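Intracellular exo-alpha-(1->5)-L-arabinofuranosidase (Bifidobacterium longum, PDB 2Y2W) hydrolyses terminal alpha-L-arabinofuranosyl bonds in arabinan and arabinoxylan, acting as an intracellular exo-enzyme in the breakdown of plant cell wall polysaccharides. Local coordinates at residues T106-P111 with D150-W155; P60-G65 with I207-I212; L439-Q444 with T478-A483; S390-L395 with Y432-A437; I417-E420 with P424-R427. All blocks are in the same frame, centred on the assembly; numbering follows the deposited sequence.

Contact 1. Residues T106-P111 with D150-W155; sequences TCVRYP and DDFYRW
F152 reaches from helix 149-159 and lays its ring flat on that of Y110 in strand 107-110. At its root, F152 CB sits over the middle of the Y110 ring, 3.8 Å from the centroid, in a CH-pi contact. F152 CG also lies over the centre of that ring. On one branch, F152 CD1 and CE1 both lie against Y110 CD1, CD1 at 3.5 Å. On the other, F152 CD2 lies against Y110 CG, and F152 CE2 is 3.5 Å from Y110 CB. The tip, F152 CZ, meets V108 CG1 at 3.7 Å, with V108 at the ring edge. The two rings form an offset stack with centroids 4.0 Å apart and planes 3° apart. The side chains run in opposite directions, so each CB covers the other's ring. P111 CB covers the second face of the Y110 ring. Y110 OH bonds to H70 NE2. Beside the stack, V108 CG2 touches W155 CZ3 at the ring edge, 4.2 Å away. R109 points away from the helix and forms a salt bridge with E340, the probable nucleophile. Strand 107-110, helix 149-159 and strand 162-167 form a beta-alpha-beta crossover, the building pattern of the (beta/alpha)8 barrel.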
# COMPACT_ATOMS: atom_id res chain seq x y z
N THR D 106 -0.68 3.26 -35.93
CA THR D 106 -1.87 2.41 -35.77
C THR D 106 -2.39 2.39 -34.33
O THR D 106 -3.58 2.17 -34.10
CB THR D 106 -1.56 0.96 -36.16
OG1 THR D 106 -0.43 0.50 -35.41
CG2 THR D 106 -1.25 0.86 -37.66
N CYS D 107 -1.49 2.59 -33.38
CA CYS D 107 -1.79 2.47 -31.96
C CYS D 107 -0.96 3.46 -31.17
O CYS D 107 0.25 3.54 -31.36
CB CYS D 107 -1.51 1.04 -31.48
SG CYS D 107 -1.79 0.75 -29.72
N VAL D 108 -1.61 4.22 -30.30
CA VAL D 108 -0.93 5.28 -29.55
C VAL D 108 -1.02 5.05 -28.05
O VAL D 108 -2.11 4.82 -27.51
CB VAL D 108 -1.50 6.69 -29.90
CG1 VAL D 108 -0.66 7.78 -29.24
CG2 VAL D 108 -1.54 6.90 -31.41
N ARG D 109 0.13 5.12 -27.38
CA ARG D 109 0.22 4.93 -25.94
C ARG D 109 -0.08 6.23 -25.20
O ARG D 109 0.41 7.30 -25.58
CB ARG D 109 1.60 4.38 -25.58
CG ARG D 109 1.77 3.96 -24.13
CD ARG D 109 2.98 3.06 -23.98
NE ARG D 109 3.27 2.75 -22.58
CZ ARG D 109 4.27 3.27 -21.89
NH1 ARG D 109 5.11 4.13 -22.47
NH2 ARG D 109 4.45 2.93 -20.62
N TYR D 110 -0.89 6.13 -24.15
CA TYR D 110 -1.44 7.28 -23.44
C TYR D 110 -1.77 6.89 -22.00
O TYR D 110 -2.17 5.75 -21.76
CB TYR D 110 -2.70 7.76 -24.16
CG TYR D 110 -3.35 9.01 -23.58
CD1 TYR D 110 -2.86 10.28 -23.88
CD2 TYR D 110 -4.45 8.91 -22.73
CE1 TYR D 110 -3.45 11.42 -23.34
CE2 TYR D 110 -5.04 10.04 -22.19
CZ TYR D 110 -4.54 11.29 -22.50
OH TYR D 110 -5.13 12.42 -21.97
N PRO D 111 -1.58 7.81 -21.03
CA PRO D 111 -1.02 9.15 -21.14
C PRO D 111 0.45 9.25 -20.69
O PRO D 111 0.96 10.36 -20.53
CB PRO D 111 -1.91 9.97 -20.20
CG PRO D 111 -2.30 9.00 -19.12
CD PRO D 111 -2.14 7.59 -19.68
N ASP D 150 -11.50 10.97 -21.93
CA ASP D 150 -12.67 11.33 -22.73
C ASP D 150 -12.23 11.97 -24.05
O ASP D 150 -12.71 11.60 -25.12
CB ASP D 150 -13.56 12.32 -21.97
CG ASP D 150 -14.39 11.67 -20.86
OD1 ASP D 150 -14.58 10.43 -20.88
OD2 ASP D 150 -14.87 12.42 -19.97
N ASP D 151 -11.30 12.92 -23.94
CA ASP D 151 -10.85 13.72 -25.08
C ASP D 151 -9.90 12.94 -25.99
O ASP D 151 -10.02 13.01 -27.21
CB ASP D 151 -10.20 15.02 -24.60
CG ASP D 151 -11.16 15.90 -23.82
OD1 ASP D 151 -12.16 16.37 -24.40
OD2 ASP D 151 -10.91 16.12 -22.61
N PHE D 152 -8.96 12.22 -25.39
CA PHE D 152 -8.02 11.42 -26.16
C PHE D 152 -8.71 10.28 -26.91
O PHE D 152 -8.26 9.86 -27.98
CB PHE D 152 -6.87 10.87 -25.30
CG PHE D 152 -5.76 10.25 -26.11
CD1 PHE D 152 -4.81 11.04 -26.73
CD2 PHE D 152 -5.70 8.87 -26.27
CE1 PHE D 152 -3.80 10.47 -27.49
CE2 PHE D 152 -4.69 8.29 -27.03
CZ PHE D 152 -3.74 9.09 -27.64
N TYR D 153 -9.82 9.78 -26.35
CA TYR D 153 -10.67 8.83 -27.04
C TYR D 153 -11.22 9.44 -28.34
O TYR D 153 -11.18 8.82 -29.39
CB TYR D 153 -11.83 8.36 -26.16
CG TYR D 153 -12.87 7.57 -26.92
CD1 TYR D 153 -12.63 6.25 -27.29
CD2 TYR D 153 -14.08 8.16 -27.29
CE1 TYR D 153 -13.58 5.52 -28.00
CE2 TYR D 153 -15.04 7.44 -28.01
CZ TYR D 153 -14.78 6.12 -28.36
OH TYR D 153 -15.71 5.41 -29.07
N ARG D 154 -11.74 10.67 -28.23
CA ARG D 154 -12.25 11.40 -29.38
C ARG D 154 -11.15 11.64 -30.41
O ARG D 154 -11.39 11.52 -31.62
CB ARG D 154 -12.90 12.71 -28.94
CG ARG D 154 -14.30 12.54 -28.36
CD ARG D 154 -14.95 13.88 -28.05
NE ARG D 154 -14.53 14.42 -26.76
CZ ARG D 154 -15.24 14.30 -25.63
NH1 ARG D 154 -16.40 13.66 -25.63
NH2 ARG D 154 -14.78 14.83 -24.51
N TRP D 155 -9.95 11.96 -29.93
CA TRP D 155 -8.80 12.14 -30.81
C TRP D 155 -8.46 10.84 -31.55
O TRP D 155 -8.21 10.85 -32.76
CB TRP D 155 -7.58 12.64 -30.03
CG TRP D 155 -6.42 13.01 -30.92
CD1 TRP D 155 -6.17 14.24 -31.46
CD2 TRP D 155 -5.38 12.14 -31.38
NE1 TRP D 155 -5.03 14.18 -32.23
CE2 TRP D 155 -4.53 12.91 -32.20
CE3 TRP D 155 -5.09 10.78 -31.18
CZ2 TRP D 155 -3.39 12.37 -32.82
CZ3 TRP D 155 -3.97 10.25 -31.80
CH2 TRP D 155 -3.13 11.04 -32.61

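Contact 2. Residues P60-G65 with I207-I212; sequences PPRLFG and IKMWCI
R62 and M209 are the closest pair along the two backbones, yet their CA atoms are 10.6 Å apart. Side chains alone bridge this distance. Residues 61-63 have helical backbone angles, and L63 N bonds to P60 O at 3.3 Å. Residues 209-212 form a barrel strand. R62 is extended from CG to NE, and M209 is stretched out beyond its CG, which lies anti to the backbone N (chi1 -158°). The two side chains overlap while running in opposite senses. M209 SD lies over one face of the R62 guanidinium, displaced toward its rim. It is 3.7 Å from R62 CD and 3.9 Å from R62 CZ. K208 CD comes to the guanidinium edge, 4.5 Å from R62 NH2. The amino group K208 NZ stays 5.5 Å from R62 NH2. R62 NH2 forms salt bridges with E162 and E249, at the starts of the barrel strands on either side of 209-212. An alanine in place of R62 would probably leave both carboxylates without this partner and take away the cover that R62 gives the sulfur of M209. The contact therefore combines an apolar seat for the flat face with ionic partners for the tip. The two acids probably balance the charge of R62 and ease the nearness of K208 at the N-terminal end of the barrel strands.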
# COMPACT_ATOMS: atom_id res chain seq x y z
N PRO D 60 3.07 -7.59 -37.45
CA PRO D 60 2.00 -7.04 -36.63
C PRO D 60 1.79 -5.55 -36.91
O PRO D 60 2.77 -4.80 -37.01
CB PRO D 60 2.50 -7.25 -35.20
CG PRO D 60 3.98 -7.29 -35.31
CD PRO D 60 4.29 -7.87 -36.66
N PRO D 61 0.53 -5.11 -37.06
CA PRO D 61 0.22 -3.69 -37.25
C PRO D 61 0.59 -2.81 -36.06
O PRO D 61 0.77 -1.60 -36.23
CB PRO D 61 -1.29 -3.69 -37.46
CG PRO D 61 -1.59 -5.03 -38.01
CD PRO D 61 -0.65 -5.96 -37.32
N ARG D 62 0.72 -3.40 -34.87
CA ARG D 62 1.04 -2.66 -33.65
C ARG D 62 2.51 -2.25 -33.56
O ARG D 62 2.89 -1.45 -32.70
CB ARG D 62 0.65 -3.46 -32.40
CG ARG D 62 -0.83 -3.44 -32.08
CD ARG D 62 -1.04 -3.68 -30.60
NE ARG D 62 -2.45 -3.88 -30.28
CZ ARG D 62 -2.97 -5.03 -29.86
NH1 ARG D 62 -2.20 -6.10 -29.69
NH2 ARG D 62 -4.27 -5.10 -29.59
N LEU D 63 3.33 -2.82 -34.44
CA LEU D 63 4.74 -2.47 -34.52
C LEU D 63 4.94 -1.01 -34.94
O LEU D 63 5.99 -0.42 -34.66
CB LEU D 63 5.47 -3.41 -35.49
CG LEU D 63 6.96 -3.66 -35.24
CD1 LEU D 63 7.16 -4.51 -33.99
CD2 LEU D 63 7.59 -4.34 -36.44
N PHE D 64 3.94 -0.44 -35.60
CA PHE D 64 3.99 0.94 -36.04
C PHE D 64 3.16 1.86 -35.14
O PHE D 64 2.48 2.78 -35.62
CB PHE D 64 3.57 1.06 -37.51
CG PHE D 64 4.32 0.12 -38.42
CD1 PHE D 64 5.68 0.31 -38.67
CD2 PHE D 64 3.68 -0.96 -39.01
CE1 PHE D 64 6.38 -0.56 -39.50
CE2 PHE D 64 4.37 -1.84 -39.84
CZ PHE D 64 5.72 -1.64 -40.08
N GLY D 65 3.22 1.61 -33.84
CA GLY D 65 2.54 2.45 -32.86
C GLY D 65 3.40 3.60 -32.39
O GLY D 65 4.61 3.61 -32.59
N ILE D 207 -11.06 -0.45 -25.11
CA ILE D 207 -9.61 -0.41 -24.97
C ILE D 207 -9.11 -1.80 -24.55
O ILE D 207 -9.40 -2.26 -23.44
CB ILE D 207 -9.15 0.71 -24.01
CG1 ILE D 207 -9.60 2.07 -24.56
CG2 ILE D 207 -7.64 0.67 -23.80
CD1 ILE D 207 -9.36 3.25 -23.64
N LYS D 208 -8.39 -2.45 -25.46
CA LYS D 208 -7.87 -3.81 -25.27
C LYS D 208 -6.54 -3.83 -24.52
O LYS D 208 -6.38 -4.57 -23.55
CB LYS D 208 -7.68 -4.49 -26.62
CG LYS D 208 -8.77 -5.45 -27.03
CD LYS D 208 -8.44 -6.08 -28.38
CE LYS D 208 -9.32 -7.28 -28.68
NZ LYS D 208 -8.91 -7.95 -29.95
N MET D 209 -5.59 -3.03 -25.00
CA MET D 209 -4.22 -3.07 -24.51
C MET D 209 -3.98 -2.04 -23.40
O MET D 209 -4.20 -0.84 -23.59
CB MET D 209 -3.24 -2.86 -25.67
CG MET D 209 -1.84 -3.36 -25.42
SD MET D 209 -0.88 -3.37 -26.95
CE MET D 209 0.76 -3.75 -26.32
N TRP D 210 -3.54 -2.54 -22.25
CA TRP D 210 -3.32 -1.72 -21.06
C TRP D 210 -1.91 -1.90 -20.51
O TRP D 210 -1.40 -3.02 -20.43
CB TRP D 210 -4.32 -2.08 -19.96
CG TRP D 210 -5.75 -1.77 -20.27
CD1 TRP D 210 -6.55 -2.39 -21.19
CD2 TRP D 210 -6.57 -0.77 -19.64
NE1 TRP D 210 -7.80 -1.83 -21.18
CE2 TRP D 210 -7.84 -0.84 -20.24
CE3 TRP D 210 -6.35 0.17 -18.63
CZ2 TRP D 210 -8.89 -0.00 -19.87
CZ3 TRP D 210 -7.39 1.00 -18.26
CH2 TRP D 210 -8.65 0.91 -18.88
N CYS D 211 -1.29 -0.78 -20.13
CA CYS D 211 0.01 -0.82 -19.46
C CYS D 211 -0.15 -0.65 -17.96
O CYS D 211 -0.61 0.39 -17.48
CB CYS D 211 0.94 0.26 -20.03
SG CYS D 211 1.28 0.06 -21.78
N ILE D 212 0.23 -1.68 -17.21
CA ILE D 212 0.12 -1.67 -15.76
C ILE D 212 1.34 -0.95 -15.17
O ILE D 212 2.37 -1.57 -14.87
CB ILE D 212 -0.05 -3.10 -15.19
CG1 ILE D 212 -1.20 -3.81 -15.91
CG2 ILE D 212 -0.34 -3.04 -13.69
CD1 ILE D 212 -1.13 -5.32 -15.86

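Contact 3. Residues L439-Q444 with T478-A483; sequences LHARGQ and TGLLLA
L480 points from strand 478-485 into the chain reversal at H440 and A441. The apolar contact is made chiefly by one methyl group. L480 CD2 is 3.8 Å from H440 CB and 4.0 Å from A441 CB. The same methyl also rests on the backbone between these residues, 3.5 Å from A441 N. L480 CG is anti to its own backbone N (chi1 174°), which, with chi2 near 75°, sets CD2 against the turn. H440 starts toward the strand at CB, but its imidazole turns off from the strand.

Polar linkage between the segments runs through one water. It donates to H440 O at 3.2 Å and to R442 O at 2.6 Å. It accepts from G479 N at 3.1 Å. The water thus ties two carbonyls of the turn to one amide of the strand. Within the turn, A441 is the centre of an inverse gamma turn, closed by a weak bond of 2.8 Å from R442 N to H440 O.

The turn leads from helix 431-440 to strand 444-456. Strand 478-485 lies between strands 462-473 and 558-564. A441 also packs on T471 of strand 462-473 and on F64, H440 packs on E563 of strand 558-564, and L480 touches E436 of helix 431-440.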
# COMPACT_ATOMS: atom_id res chain seq x y z
N LEU D 439 3.62 2.13 -43.99
CA LEU D 439 2.67 2.06 -45.11
C LEU D 439 2.89 0.92 -46.10
O LEU D 439 2.01 0.64 -46.92
CB LEU D 439 2.60 3.41 -45.84
CG LEU D 439 1.84 4.56 -45.18
CD1 LEU D 439 2.11 5.87 -45.90
CD2 LEU D 439 0.33 4.29 -45.11
N HIS D 440 4.05 0.26 -46.04
CA HIS D 440 4.39 -0.75 -47.05
C HIS D 440 4.90 -2.10 -46.52
O HIS D 440 4.86 -3.10 -47.24
CB HIS D 440 5.35 -0.17 -48.08
CG HIS D 440 4.80 1.01 -48.81
ND1 HIS D 440 3.91 0.89 -49.85
CD2 HIS D 440 4.99 2.34 -48.64
CE1 HIS D 440 3.58 2.09 -50.30
NE2 HIS D 440 4.23 2.99 -49.58
N ALA D 441 5.39 -2.13 -45.28
CA ALA D 441 5.83 -3.39 -44.68
C ALA D 441 4.62 -4.25 -44.33
O ALA D 441 4.13 -4.23 -43.20
CB ALA D 441 6.70 -3.13 -43.46
N ARG D 442 4.15 -5.01 -45.31
CA ARG D 442 2.97 -5.85 -45.16
C ARG D 442 3.28 -7.33 -45.40
O ARG D 442 4.30 -7.67 -46.01
CB ARG D 442 1.86 -5.40 -46.11
CG ARG D 442 1.30 -4.00 -45.84
CD ARG D 442 0.50 -3.95 -44.54
NE ARG D 442 -0.48 -2.86 -44.54
CZ ARG D 442 -0.22 -1.60 -44.20
NH1 ARG D 442 1.00 -1.23 -43.83
NH2 ARG D 442 -1.20 -0.70 -44.24
N GLY D 443 2.40 -8.20 -44.90
CA GLY D 443 2.51 -9.64 -45.13
C GLY D 443 3.46 -10.33 -44.18
O GLY D 443 3.26 -10.30 -42.96
N GLN D 444 4.49 -10.96 -44.74
CA GLN D 444 5.48 -11.70 -43.96
C GLN D 444 6.82 -10.97 -43.92
O GLN D 444 7.18 -10.27 -44.87
CB GLN D 444 5.67 -13.11 -44.55
CG GLN D 444 4.45 -14.02 -44.45
CD GLN D 444 4.36 -14.78 -43.12
OE1 GLN D 444 5.26 -14.71 -42.29
NE2 GLN D 444 3.26 -15.50 -42.93
N THR D 478 3.90 -7.85 -53.69
CA THR D 478 4.41 -6.63 -53.04
C THR D 478 4.54 -6.78 -51.51
O THR D 478 3.56 -7.08 -50.83
CB THR D 478 3.58 -5.34 -53.39
OG1 THR D 478 4.20 -4.19 -52.81
CG2 THR D 478 2.12 -5.44 -52.91
N GLY D 479 5.75 -6.58 -50.97
CA GLY D 479 6.95 -6.26 -51.73
C GLY D 479 7.66 -5.00 -51.27
O GLY D 479 7.41 -3.91 -51.80
N LEU D 480 8.54 -5.14 -50.28
CA LEU D 480 9.35 -4.02 -49.78
C LEU D 480 10.69 -4.45 -49.19
O LEU D 480 10.77 -5.43 -48.44
CB LEU D 480 8.57 -3.19 -48.74
CG LEU D 480 9.31 -2.06 -48.00
CD1 LEU D 480 9.53 -0.84 -48.89
CD2 LEU D 480 8.58 -1.67 -46.73
N LEU D 481 11.74 -3.72 -49.55
CA LEU D 481 13.07 -3.88 -48.96
C LEU D 481 13.54 -2.59 -48.30
O LEU D 481 13.52 -1.52 -48.91
CB LEU D 481 14.09 -4.33 -50.02
CG LEU D 481 15.59 -4.26 -49.66
CD1 LEU D 481 15.99 -5.32 -48.64
CD2 LEU D 481 16.46 -4.38 -50.90
N LEU D 482 13.94 -2.71 -47.03
CA LEU D 482 14.53 -1.59 -46.29
C LEU D 482 15.96 -1.95 -45.92
O LEU D 482 16.21 -3.03 -45.38
CB LEU D 482 13.72 -1.30 -45.02
CG LEU D 482 12.23 -0.96 -45.15
CD1 LEU D 482 11.49 -1.29 -43.86
CD2 LEU D 482 12.02 0.49 -45.53
N ALA D 483 16.90 -1.06 -46.22
CA ALA D 483 18.32 -1.29 -45.93
C ALA D 483 19.03 -0.05 -45.40
O ALA D 483 18.70 1.07 -45.77
CB ALA D 483 19.03 -1.85 -47.16
O HOH W 1 5.37 -6.18 -47.87

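Contact 4. Residues S390-L395 with Y432-A437; sequences SLMITL and YPFAEA
M392 of helix 382-397 meets A437 and F434 of helix 431-440, two helices of the outer layer of the (beta/alpha)8 barrel. M392 has the largest share of surface buried here. In the chain, helix 382-397 lies between barrel strands 335-341 and 402-408. Helix 431-440 comes after the last of these strands. Within the two segments the nearest CA atoms are those of M392 and F434, 7.7 Å apart. Both segments are helical throughout. In the first, L395 N bonds to L391 O at 2.9 Å. In the second, the matching bond from A437 N to P433 O is weak, at 3.4 Å.

M392 makes two separate contacts. Its CG meets the methyl of A437 at the root of the chain. Its CE meets the ring of F434 at the tip. The bends at chi2 (53°) and chi3 (71°) fold the chain so that it can touch both. The CB of A437 points toward the first helix, and its small side chain allows the close approach of CG. F434 begins to one side, but its CG is anti to the backbone N (chi1 -167°), and the ring swings in beside M392. The contact is buried and wholly apolar.

Other parts of the fold surround the group. M392 and A437 both touch F64, and M392 also packs on W341 of strand 335-341. A437 packs on L482 of strand 478-485. The two separations are equal: M392 CG to A437 CB and M392 CE to F434 CE2 are both 3.7 Å.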
# COMPACT_ATOMS: atom_id res chain seq x y z
N SER D 390 17.32 1.77 -39.00
CA SER D 390 17.94 0.48 -38.66
C SER D 390 17.28 -0.18 -37.45
O SER D 390 17.23 -1.41 -37.37
CB SER D 390 19.45 0.63 -38.43
OG SER D 390 19.74 1.28 -37.21
N LEU D 391 16.78 0.63 -36.51
CA LEU D 391 16.04 0.11 -35.36
C LEU D 391 14.75 -0.56 -35.80
O LEU D 391 14.41 -1.65 -35.33
CB LEU D 391 15.76 1.21 -34.33
CG LEU D 391 16.91 1.85 -33.56
CD1 LEU D 391 16.40 2.99 -32.71
CD2 LEU D 391 17.67 0.84 -32.70
N MET D 392 14.04 0.09 -36.73
CA MET D 392 12.83 -0.47 -37.33
C MET D 392 13.11 -1.79 -38.05
O MET D 392 12.30 -2.72 -37.99
CB MET D 392 12.19 0.55 -38.28
CG MET D 392 10.88 0.09 -38.93
SD MET D 392 9.62 -0.49 -37.76
CE MET D 392 9.14 1.06 -36.98
N ILE D 393 14.25 -1.85 -38.74
CA ILE D 393 14.71 -3.08 -39.41
C ILE D 393 14.91 -4.22 -38.41
O ILE D 393 14.46 -5.34 -38.65
CB ILE D 393 16.00 -2.83 -40.24
CG1 ILE D 393 15.67 -2.02 -41.51
CG2 ILE D 393 16.71 -4.14 -40.59
CD1 ILE D 393 16.88 -1.44 -42.22
N THR D 394 15.56 -3.92 -37.29
CA THR D 394 15.77 -4.92 -36.22
C THR D 394 14.44 -5.36 -35.62
O THR D 394 14.25 -6.54 -35.31
CB THR D 394 16.71 -4.38 -35.11
OG1 THR D 394 17.96 -4.00 -35.69
CG2 THR D 394 16.97 -5.45 -34.04
N LEU D 395 13.51 -4.41 -35.48
CA LEU D 395 12.17 -4.71 -34.98
C LEU D 395 11.43 -5.64 -35.93
O LEU D 395 10.79 -6.60 -35.49
CB LEU D 395 11.38 -3.41 -34.75
CG LEU D 395 11.71 -2.55 -33.54
CD1 LEU D 395 11.08 -1.17 -33.68
CD2 LEU D 395 11.28 -3.20 -32.23
N TYR D 432 10.36 10.13 -42.18
CA TYR D 432 10.37 9.44 -43.47
C TYR D 432 10.69 7.93 -43.44
O TYR D 432 10.08 7.18 -44.19
CB TYR D 432 11.28 10.18 -44.46
CG TYR D 432 10.91 11.64 -44.66
CD1 TYR D 432 9.86 12.00 -45.51
CD2 TYR D 432 11.59 12.66 -44.00
CE1 TYR D 432 9.51 13.33 -45.70
CE2 TYR D 432 11.25 14.00 -44.18
CZ TYR D 432 10.20 14.33 -45.03
OH TYR D 432 9.86 15.65 -45.22
N PRO D 433 11.63 7.49 -42.57
CA PRO D 433 11.85 6.04 -42.48
C PRO D 433 10.69 5.30 -41.82
O PRO D 433 10.45 4.14 -42.14
CB PRO D 433 13.11 5.93 -41.61
CG PRO D 433 13.75 7.25 -41.68
CD PRO D 433 12.64 8.23 -41.80
N PHE D 434 9.98 5.98 -40.91
CA PHE D 434 8.84 5.39 -40.22
C PHE D 434 7.64 5.25 -41.17
O PHE D 434 7.05 4.17 -41.26
CB PHE D 434 8.45 6.22 -38.99
CG PHE D 434 7.49 5.51 -38.07
CD1 PHE D 434 6.11 5.62 -38.26
CD2 PHE D 434 7.96 4.74 -37.01
CE1 PHE D 434 5.22 4.97 -37.41
CE2 PHE D 434 7.08 4.08 -36.16
CZ PHE D 434 5.71 4.20 -36.36
N ALA D 435 7.30 6.33 -41.86
CA ALA D 435 6.19 6.34 -42.82
C ALA D 435 6.29 5.21 -43.85
O ALA D 435 5.33 4.47 -44.05
CB ALA D 435 6.10 7.69 -43.51
N GLU D 436 7.45 5.08 -44.48
CA GLU D 436 7.68 4.04 -45.48
C GLU D 436 7.47 2.63 -44.93
O GLU D 436 6.84 1.80 -45.58
CB GLU D 436 9.08 4.16 -46.09
CG GLU D 436 9.11 4.88 -47.43
CD GLU D 436 8.47 4.07 -48.55
OE1 GLU D 436 8.60 2.82 -48.55
OE2 GLU D 436 7.83 4.68 -49.43
N ALA D 437 8.01 2.37 -43.74
CA ALA D 437 7.85 1.07 -43.09
C ALA D 437 6.39 0.85 -42.69
O ALA D 437 5.86 -0.25 -42.86
CB ALA D 437 8.77 0.96 -41.89

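Contact 5. Residues I417-E420 with P424-R427; sequences IMAE and PAWR
M418 and W426 form the hydrogen-bonded pair of an antiparallel hairpin whose short strands run at 155° to each other. M418 N donates to W426 O at 3.0 Å, and W426 N donates to M418 O at 2.9 Å. A third bond, from E420 N to P424 O at 3.1 Å, lies nearer the turn. I417 with R427 and A419 with A425 are the non-hydrogen-bonded pairs. A419 CB and A425 CB meet at 4.3 Å.

On the opposite face, the side chains of M418 and W426 run alongside each other in the same sense. M418 CB sits over the six-membered ring of W426, 3.8 Å from its centroid, in a CH-pi contact. W426 CG stands between the backbone N and the carbonyl carbon (chi1 53°), and the indole folds back across its partner strand. This brings W426 NE1 to the carboxylate of E420, which lies at the ring edge. W426 NE1 makes weak bonds to E420 OE1 at 2.7 Å, bent at 128°, and to E420 OE2 at 3.3 Å, straighter. A leucine here would probably leave M418 CB without its aromatic cover and the E420 carboxylate without this donor.

The hairpin lies between strand 402-408 and helix 431-440 in the chain. I417 and A419 pack on helix 94-103, where R427 forms a salt bridge with E102. I417 also touches F431 of helix 431-440.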
# COMPACT_ATOMS: atom_id res chain seq x y z
N ILE D 417 6.98 14.51 -35.93
CA ILE D 417 6.12 15.63 -36.23
C ILE D 417 6.39 16.75 -35.24
O ILE D 417 6.25 16.57 -34.03
CB ILE D 417 4.62 15.24 -36.16
CG1 ILE D 417 4.33 14.01 -37.03
CG2 ILE D 417 3.74 16.43 -36.58
CD1 ILE D 417 3.00 13.34 -36.74
N MET D 418 6.80 17.90 -35.77
CA MET D 418 6.95 19.11 -34.97
C MET D 418 5.82 20.07 -35.31
O MET D 418 5.48 20.24 -36.47
CB MET D 418 8.30 19.78 -35.24
CG MET D 418 9.48 19.14 -34.52
SD MET D 418 9.47 19.38 -32.73
CE MET D 418 9.68 21.15 -32.57
N ALA D 419 5.24 20.69 -34.28
CA ALA D 419 4.13 21.62 -34.46
C ALA D 419 4.39 22.95 -33.75
O ALA D 419 4.55 22.98 -32.53
CB ALA D 419 2.83 20.99 -33.99
N GLU D 420 4.43 24.03 -34.52
CA GLU D 420 4.71 25.36 -33.98
C GLU D 420 3.46 26.11 -33.53
O GLU D 420 2.37 25.89 -34.07
CB GLU D 420 5.49 26.21 -34.99
CG GLU D 420 7.02 26.12 -34.84
CD GLU D 420 7.60 24.82 -35.37
OE1 GLU D 420 6.93 24.15 -36.18
OE2 GLU D 420 8.74 24.48 -34.98
N PRO D 424 2.63 26.27 -38.60
CA PRO D 424 2.66 25.03 -39.37
C PRO D 424 3.10 23.81 -38.56
O PRO D 424 3.67 23.95 -37.48
CB PRO D 424 3.68 25.33 -40.47
CG PRO D 424 4.64 26.26 -39.82
CD PRO D 424 3.84 27.09 -38.85
N ALA D 425 2.82 22.63 -39.11
CA ALA D 425 3.38 21.39 -38.61
C ALA D 425 4.24 20.80 -39.73
O ALA D 425 3.86 20.85 -40.90
CB ALA D 425 2.29 20.43 -38.22
N TRP D 426 5.40 20.26 -39.37
CA TRP D 426 6.35 19.77 -40.36
C TRP D 426 6.98 18.44 -39.96
O TRP D 426 6.96 18.04 -38.79
CB TRP D 426 7.42 20.82 -40.66
CG TRP D 426 8.14 21.36 -39.45
CD1 TRP D 426 7.75 22.41 -38.67
CD2 TRP D 426 9.38 20.90 -38.90
NE1 TRP D 426 8.66 22.62 -37.66
CE2 TRP D 426 9.67 21.71 -37.78
CE3 TRP D 426 10.27 19.87 -39.24
CZ2 TRP D 426 10.81 21.53 -37.00
CZ3 TRP D 426 11.41 19.69 -38.46
CH2 TRP D 426 11.67 20.51 -37.35
N ARG D 427 7.55 17.75 -40.96
CA ARG D 427 8.15 16.44 -40.77
C ARG D 427 9.63 16.57 -40.44
O ARG D 427 10.36 17.31 -41.10
CB ARG D 427 8.00 15.60 -42.04
CG ARG D 427 6.58 15.46 -42.56
CD ARG D 427 6.58 15.14 -44.05
NE ARG D 427 5.24 15.17 -44.62
CZ ARG D 427 4.62 16.27 -45.04
NH1 ARG D 427 5.21 17.46 -44.96
NH2 ARG D 427 3.39 16.18 -45.55

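In the fold
Contacts 1 and 2 both reach the eight-stranded parallel barrel, with centres 12 Å apart. Contact 1 is nested in the chain loop closed by contact 2, and they meet where T106 probably hydrogen-bonds to P61 O and F64 O. Contacts 3 and 4 share helix 431-440, with centres 10 Å apart. Contact 3 joins the end of this helix to the mixed sheet, while contact 4 packs it on helix 382-397. Contact 5 is nested inside contact 4 along the chain, with centres 20 Å apart, and contact 3 follows. Contacts 2, 3 and 4 thus meet around F64 of contact 2, where the barrel packs on the mixed sheet, which also includes N-terminal strands.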